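Local coordinates for protein exosome complex component Rrp42 (Archaeoglobus fulgidus, PDB 3M7N) that probably serves as a non-catalytic subunit of the RNA-degrading exosome, helping to shape the active site of its partner Rrp41, at residues H[33-38]-H[51-56]; H[43-48]-H[61-66]. One frame throughout, in Å; residues are numbered along the deposited sequence.

Contacts 1 and 2 hold three successive antiparallel strands of one mixed sheet, sharing strand 47-53: contact 1 pairs its C-terminal end with strand 35-39, outermost within this chain, while contact 2 pairs its N-terminal start with strand 56-67. Their centres lie about 22 Å apart. Contact 1 is partly buried: V51, L53 and I37 lie against helix 148-161, while K52 and E36 share the other face. Contact 2 is buried, and its nearest atom is about 5 Å from the bound nucleic acid; its lysine K63 reaches the exonuclease 1 chain. The first rests on regular strand pairing; the second joins a bulged backbone pairing to a carboxylate that binds a backbone N-H and a lysine.

Contact 1: residues H[33-38]-H[51-56]; sequences RKVEII and VKLGDT
V51 meets I37 across a non-hydrogen-bonded antiparallel pair, their CG2 methyls 4.2 Å apart. Both are branched aliphatics, suited to the face that packs on helix 148-161, where V51 touches A155 and I37 touches A158. K52 and E36 form the hydrogen-bonded pair: E36 N reaches K52 O at 2.7 Å, and K52 N returns an equally short bond to E36 O. On this opposite face the two long side chains run alongside each other, and E36 OE2 is bridged to K34 NZ of its own segment.

L53, on the aliphatic face with CG anti to the backbone N (chi1 175°), brings CD1 to 3.9 Å from V35 CG2, while its CG lies 3.5 Å from R33 NH2. Its carbonyl oxygen stands over the middle of the R33 guanidinium face. G54, at positive phi in the type II' turn from L53 to T56, sends its N to K34 O at 2.9 Å, nearly straight (172°), and the lack of a CB lets R33 NE pass close by. A water between R33 NH1 and D55 N ties the turn to the arginine, whose NH2 forms a salt bridge with D199; T56 OG1 bonds G146 O. V51, L53, V35 and I37 are thus apolar on one face, E36 and K52 charged on the other, which suits a partly buried pair at an outer strand of this chain's sheet.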
loop_
_atom_site.group_PDB
_atom_site.type_symbol
_atom_site.label_atom_id
_atom_site.label_comp_id
_atom_site.label_asym_id
_atom_site.label_seq_id
_atom_site.Cartn_x
_atom_site.Cartn_y
_atom_site.Cartn_z
ATOM N N ARG H 33 -3.379 22.833 -31.732
ATOM C CA ARG H 33 -2.060 22.686 -32.343
ATOM C C ARG H 33 -2.159 21.762 -33.557
ATOM O O ARG H 33 -3.197 21.155 -33.824
ATOM C CB ARG H 33 -1.031 22.112 -31.378
ATOM C CG ARG H 33 -0.820 22.868 -30.082
ATOM C CD ARG H 33 -1.485 22.081 -28.996
ATOM N NE ARG H 33 -0.550 21.524 -28.047
ATOM C CZ ARG H 33 -0.838 20.589 -27.140
ATOM N NH1 ARG H 33 0.121 20.178 -26.323
ATOM N NH2 ARG H 33 -2.047 20.059 -27.041
ATOM N N LYS H 34 -1.060 21.663 -34.289
ATOM C CA LYS H 34 -0.977 20.783 -35.426
ATOM C C LYS H 34 -1.300 19.367 -34.967
ATOM O O LYS H 34 -0.772 18.890 -33.958
ATOM C CB LYS H 34 0.436 20.862 -35.991
ATOM C CG LYS H 34 0.716 20.039 -37.239
ATOM C CD LYS H 34 2.140 20.387 -37.746
ATOM C CE LYS H 34 2.566 19.582 -38.973
ATOM N NZ LYS H 34 3.094 18.239 -38.615
ATOM N N VAL H 35 -2.178 18.706 -35.708
ATOM C CA VAL H 35 -2.574 17.353 -35.425
ATOM C C VAL H 35 -2.014 16.441 -36.500
ATOM O O VAL H 35 -1.994 16.789 -37.661
ATOM C CB VAL H 35 -4.085 17.227 -35.465
ATOM C CG1 VAL H 35 -4.489 15.775 -35.430
ATOM C CG2 VAL H 35 -4.700 18.000 -34.327
ATOM N N GLU H 36 -1.552 15.269 -36.104
ATOM C CA GLU H 36 -1.117 14.270 -37.059
ATOM C C GLU H 36 -1.690 12.931 -36.627
ATOM O O GLU H 36 -1.558 12.541 -35.457
ATOM C CB GLU H 36 0.404 14.209 -37.073
ATOM C CG GLU H 36 1.006 14.219 -38.434
ATOM C CD GLU H 36 2.520 14.121 -38.392
ATOM O OE1 GLU H 36 3.071 13.200 -39.042
ATOM O OE2 GLU H 36 3.149 14.965 -37.707
ATOM N N ILE H 37 -2.342 12.247 -37.564
ATOM C CA ILE H 37 -2.967 10.954 -37.309
ATOM C C ILE H 37 -2.351 9.844 -38.182
ATOM O O ILE H 37 -2.542 9.841 -39.395
ATOM C CB ILE H 37 -4.477 11.013 -37.568
ATOM C CG1 ILE H 37 -5.091 12.200 -36.828
ATOM C CG2 ILE H 37 -5.144 9.712 -37.141
ATOM C CD1 ILE H 37 -6.583 12.378 -37.084
ATOM N N ILE H 38 -1.619 8.912 -37.565
ATOM C CA ILE H 38 -0.966 7.832 -38.303
ATOM C C ILE H 38 -1.567 6.473 -37.976
ATOM O O ILE H 38 -1.308 5.910 -36.910
ATOM C CB ILE H 38 0.567 7.743 -38.004
ATOM C CG1 ILE H 38 1.164 9.116 -37.673
ATOM C CG2 ILE H 38 1.319 7.088 -39.178
ATOM C CD1 ILE H 38 1.589 9.905 -38.881
ATOM N N VAL H 51 -1.379 9.315 -32.709
ATOM C CA VAL H 51 -1.718 10.704 -32.879
ATOM C C VAL H 51 -0.697 11.636 -32.260
ATOM O O VAL H 51 -0.269 11.436 -31.129
ATOM C CB VAL H 51 -3.087 11.004 -32.260
ATOM C CG1 VAL H 51 -3.276 12.535 -32.065
ATOM C CG2 VAL H 51 -4.165 10.382 -33.103
ATOM N N LYS H 52 -0.332 12.668 -33.009
ATOM C CA LYS H 52 0.456 13.775 -32.483
ATOM C C LYS H 52 -0.387 15.045 -32.449
ATOM O O LYS H 52 -1.024 15.424 -33.444
ATOM C CB LYS H 52 1.716 14.009 -33.323
ATOM C CG LYS H 52 2.602 12.780 -33.445
ATOM C CD LYS H 52 3.782 13.038 -34.364
ATOM C CE LYS H 52 4.766 11.887 -34.276
ATOM N NZ LYS H 52 5.829 11.981 -35.314
ATOM N N LEU H 53 -0.374 15.683 -31.287
ATOM C CA LEU H 53 -1.146 16.875 -31.014
ATOM C C LEU H 53 -0.155 17.852 -30.440
ATOM O O LEU H 53 0.119 17.816 -29.254
ATOM C CB LEU H 53 -2.238 16.561 -29.981
ATOM C CG LEU H 53 -3.084 17.728 -29.484
ATOM C CD1 LEU H 53 -3.435 18.580 -30.676
ATOM C CD2 LEU H 53 -4.350 17.278 -28.740
ATOM N N GLY H 54 0.383 18.729 -31.276
ATOM C CA GLY H 54 1.572 19.478 -30.898
ATOM C C GLY H 54 2.676 18.478 -30.568
ATOM O O GLY H 54 2.942 17.572 -31.361
ATOM N N ASP H 55 3.295 18.613 -29.399
ATOM C CA ASP H 55 4.308 17.645 -28.956
ATOM C C ASP H 55 3.734 16.468 -28.165
ATOM O O ASP H 55 4.447 15.506 -27.862
ATOM C CB ASP H 55 5.421 18.322 -28.156
ATOM C CG ASP H 55 6.252 19.273 -29.006
ATOM O OD1 ASP H 55 6.647 20.336 -28.501
ATOM O OD2 ASP H 55 6.506 18.968 -30.184
ATOM N N THR H 56 2.442 16.531 -27.858
ATOM C CA THR H 56 1.754 15.397 -27.266
ATOM C C THR H 56 1.639 14.210 -28.237
ATOM O O THR H 56 1.288 14.384 -29.404
ATOM C CB THR H 56 0.370 15.815 -26.715
ATOM O OG1 THR H 56 0.573 16.627 -25.564
ATOM C CG2 THR H 56 -0.472 14.606 -26.323
HETATM O O HOH W 1 2.682 20.715 -27.788
HETATM O O HOH W 2 1.981 17.508 -33.900
#

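Contact 2: residues H[43-48]-H[61-66]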
loop_
_atom_site.group_PDB
_atom_site.type_symbol
_atom_site.label_atom_id
_atom_site.label_comp_id
_atom_site.label_asym_id
_atom_site.label_seq_id
_atom_site.Cartn_x
_atom_site.Cartn_y
_atom_site.Cartn_z
ATOM N N GLU H 43 1.222 -3.318 -36.592
ATOM C CA GLU H 43 0.709 -4.381 -37.464
ATOM C C GLU H 43 0.073 -5.549 -36.715
ATOM O O GLU H 43 -0.902 -6.127 -37.178
ATOM C CB GLU H 43 1.816 -4.949 -38.363
ATOM C CG GLU H 43 2.701 -3.919 -39.007
ATOM C CD GLU H 43 3.883 -3.573 -38.132
ATOM O OE1 GLU H 43 3.960 -2.402 -37.700
ATOM O OE2 GLU H 43 4.721 -4.479 -37.870
ATOM N N LYS H 44 0.638 -5.921 -35.570
ATOM C CA LYS H 44 0.138 -7.089 -34.858
ATOM C C LYS H 44 -1.228 -6.822 -34.273
ATOM O O LYS H 44 -1.966 -7.752 -33.956
ATOM C CB LYS H 44 1.099 -7.547 -33.755
ATOM C CG LYS H 44 2.304 -8.326 -34.265
ATOM C CD LYS H 44 2.943 -9.196 -33.180
ATOM C CE LYS H 44 4.234 -9.849 -33.716
ATOM N NZ LYS H 44 4.827 -10.893 -32.803
ATOM N N ALA H 45 -1.572 -5.554 -34.105
ATOM C CA ALA H 45 -2.905 -5.230 -33.618
ATOM C C ALA H 45 -3.956 -5.360 -34.732
ATOM O O ALA H 45 -3.629 -5.333 -35.922
ATOM C CB ALA H 45 -2.922 -3.853 -33.022
ATOM N N GLU H 46 -5.216 -5.507 -34.338
ATOM C CA GLU H 46 -6.324 -5.481 -35.297
ATOM C C GLU H 46 -6.543 -4.087 -35.898
ATOM O O GLU H 46 -6.877 -3.941 -37.077
ATOM C CB GLU H 46 -7.601 -6.017 -34.658
ATOM C CG GLU H 46 -7.642 -7.549 -34.530
ATOM C CD GLU H 46 -6.652 -8.098 -33.499
ATOM O OE1 GLU H 46 -7.016 -8.200 -32.314
ATOM O OE2 GLU H 46 -5.510 -8.426 -33.873
ATOM N N GLY H 47 -6.337 -3.069 -35.080
ATOM C CA GLY H 47 -6.397 -1.684 -35.527
ATOM C C GLY H 47 -5.474 -0.870 -34.632
ATOM O O GLY H 47 -5.192 -1.266 -33.494
ATOM N N SER H 48 -4.976 0.254 -35.139
ATOM C CA SER H 48 -4.060 1.041 -34.347
ATOM C C SER H 48 -3.888 2.415 -34.920
ATOM O O SER H 48 -4.074 2.621 -36.116
ATOM C CB SER H 48 -2.687 0.345 -34.240
ATOM O OG SER H 48 -2.044 0.262 -35.497
ATOM N N GLY H 61 -4.170 1.042 -29.594
ATOM C CA GLY H 61 -4.302 -0.198 -30.341
ATOM C C GLY H 61 -5.624 -0.862 -30.027
ATOM O O GLY H 61 -6.156 -0.733 -28.923
ATOM N N VAL H 62 -6.167 -1.567 -31.005
ATOM C CA VAL H 62 -7.417 -2.266 -30.810
ATOM C C VAL H 62 -7.199 -3.757 -30.952
ATOM O O VAL H 62 -6.501 -4.195 -31.853
ATOM C CB VAL H 62 -8.490 -1.820 -31.839
ATOM C CG1 VAL H 62 -9.797 -2.581 -31.607
ATOM C CG2 VAL H 62 -8.717 -0.319 -31.755
ATOM N N LYS H 63 -7.808 -4.528 -30.059
ATOM C CA LYS H 63 -7.775 -5.979 -30.140
ATOM C C LYS H 63 -9.188 -6.547 -30.071
ATOM O O LYS H 63 -10.014 -6.101 -29.273
ATOM C CB LYS H 63 -6.922 -6.574 -29.010
ATOM C CG LYS H 63 -5.457 -6.181 -29.047
ATOM C CD LYS H 63 -4.773 -6.705 -30.308
ATOM C CE LYS H 63 -4.620 -8.224 -30.283
ATOM N NZ LYS H 63 -3.683 -8.696 -31.346
ATOM N N MET H 64 -9.467 -7.542 -30.902
ATOM C CA MET H 64 -10.775 -8.168 -30.895
ATOM C C MET H 64 -10.632 -9.664 -30.711
ATOM O O MET H 64 -9.774 -10.297 -31.326
ATOM C CB MET H 64 -11.514 -7.888 -32.202
ATOM C CG MET H 64 -11.798 -6.419 -32.454
ATOM S SD MET H 64 -12.716 -6.184 -33.984
ATOM C CE MET H 64 -14.326 -6.800 -33.480
ATOM N N GLN H 65 -11.469 -10.223 -29.852
ATOM C CA GLN H 65 -11.518 -11.663 -29.670
ATOM C C GLN H 65 -12.949 -12.069 -29.342
ATOM O O GLN H 65 -13.696 -11.295 -28.749
ATOM C CB GLN H 65 -10.533 -12.108 -28.583
ATOM C CG GLN H 65 -10.806 -11.520 -27.212
ATOM C CD GLN H 65 -9.772 -11.924 -26.169
ATOM O OE1 GLN H 65 -8.560 -11.796 -26.382
ATOM N NE2 GLN H 65 -10.251 -12.412 -25.029
ATOM N N PRO H 66 -13.352 -13.270 -29.776
ATOM C CA PRO H 66 -14.684 -13.782 -29.438
ATOM C C PRO H 66 -14.794 -13.909 -27.936
ATOM O O PRO H 66 -13.767 -14.042 -27.286
ATOM C CB PRO H 66 -14.697 -15.160 -30.086
ATOM C CG PRO H 66 -13.755 -15.032 -31.243
ATOM C CD PRO H 66 -12.671 -14.110 -30.777
HETATM O O HOH W 3 -6.983 -10.584 -30.951
#
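A classic beta bulge opens strand 47-53: E46 and G47 both face V62 on strand 56-67. V62 O receives two weak bonds, from E46 N at 3.1 Å and from G47 N at 3.4 Å, whereas V62 N makes a firmer one to G47 O at 2.7 Å. Beyond the bulge S48 and G61 form a non-hydrogen-bonded pair, their CA atoms 4.2 Å apart.

On the other side of the bulge a carboxylate replaces the backbone as partner. Bent at chi2 (69°), the E46 chain folds over strand 56-67, and OE1 accepts M64 N at 2.9 Å through its anti lone pair. A water lies 2.7 Å from E46 OE1 and 2.8 Å from M64 O. OE2 turns its syn lone pair to K63 NZ, forming a salt bridge of 3.1 Å. Two successive bends in the K63 chain bring its methylenes across E46 at about a right angle and carry the ammonium back to the first segment, where it also makes a weak bond to K44 O. The carboxylate is thus held at both oxygens, and R169 adds a second salt bridge to OE2; such an arrangement would probably keep E46 ionised. The length of glutamate suits this place, since E46 must reach both M64 N and K63 NZ from the bulge.

K63 NZ continues to backbone oxygens of V86 and E87 of the exonuclease 1 chain, so this corner joins the two subunits. Within the chain, V62 packs on A159 and L160 of helix 148-161, V62 and M64 touch V135, and backbone bonds from G61 and K63 connect strand 56-67 to strand 131-141.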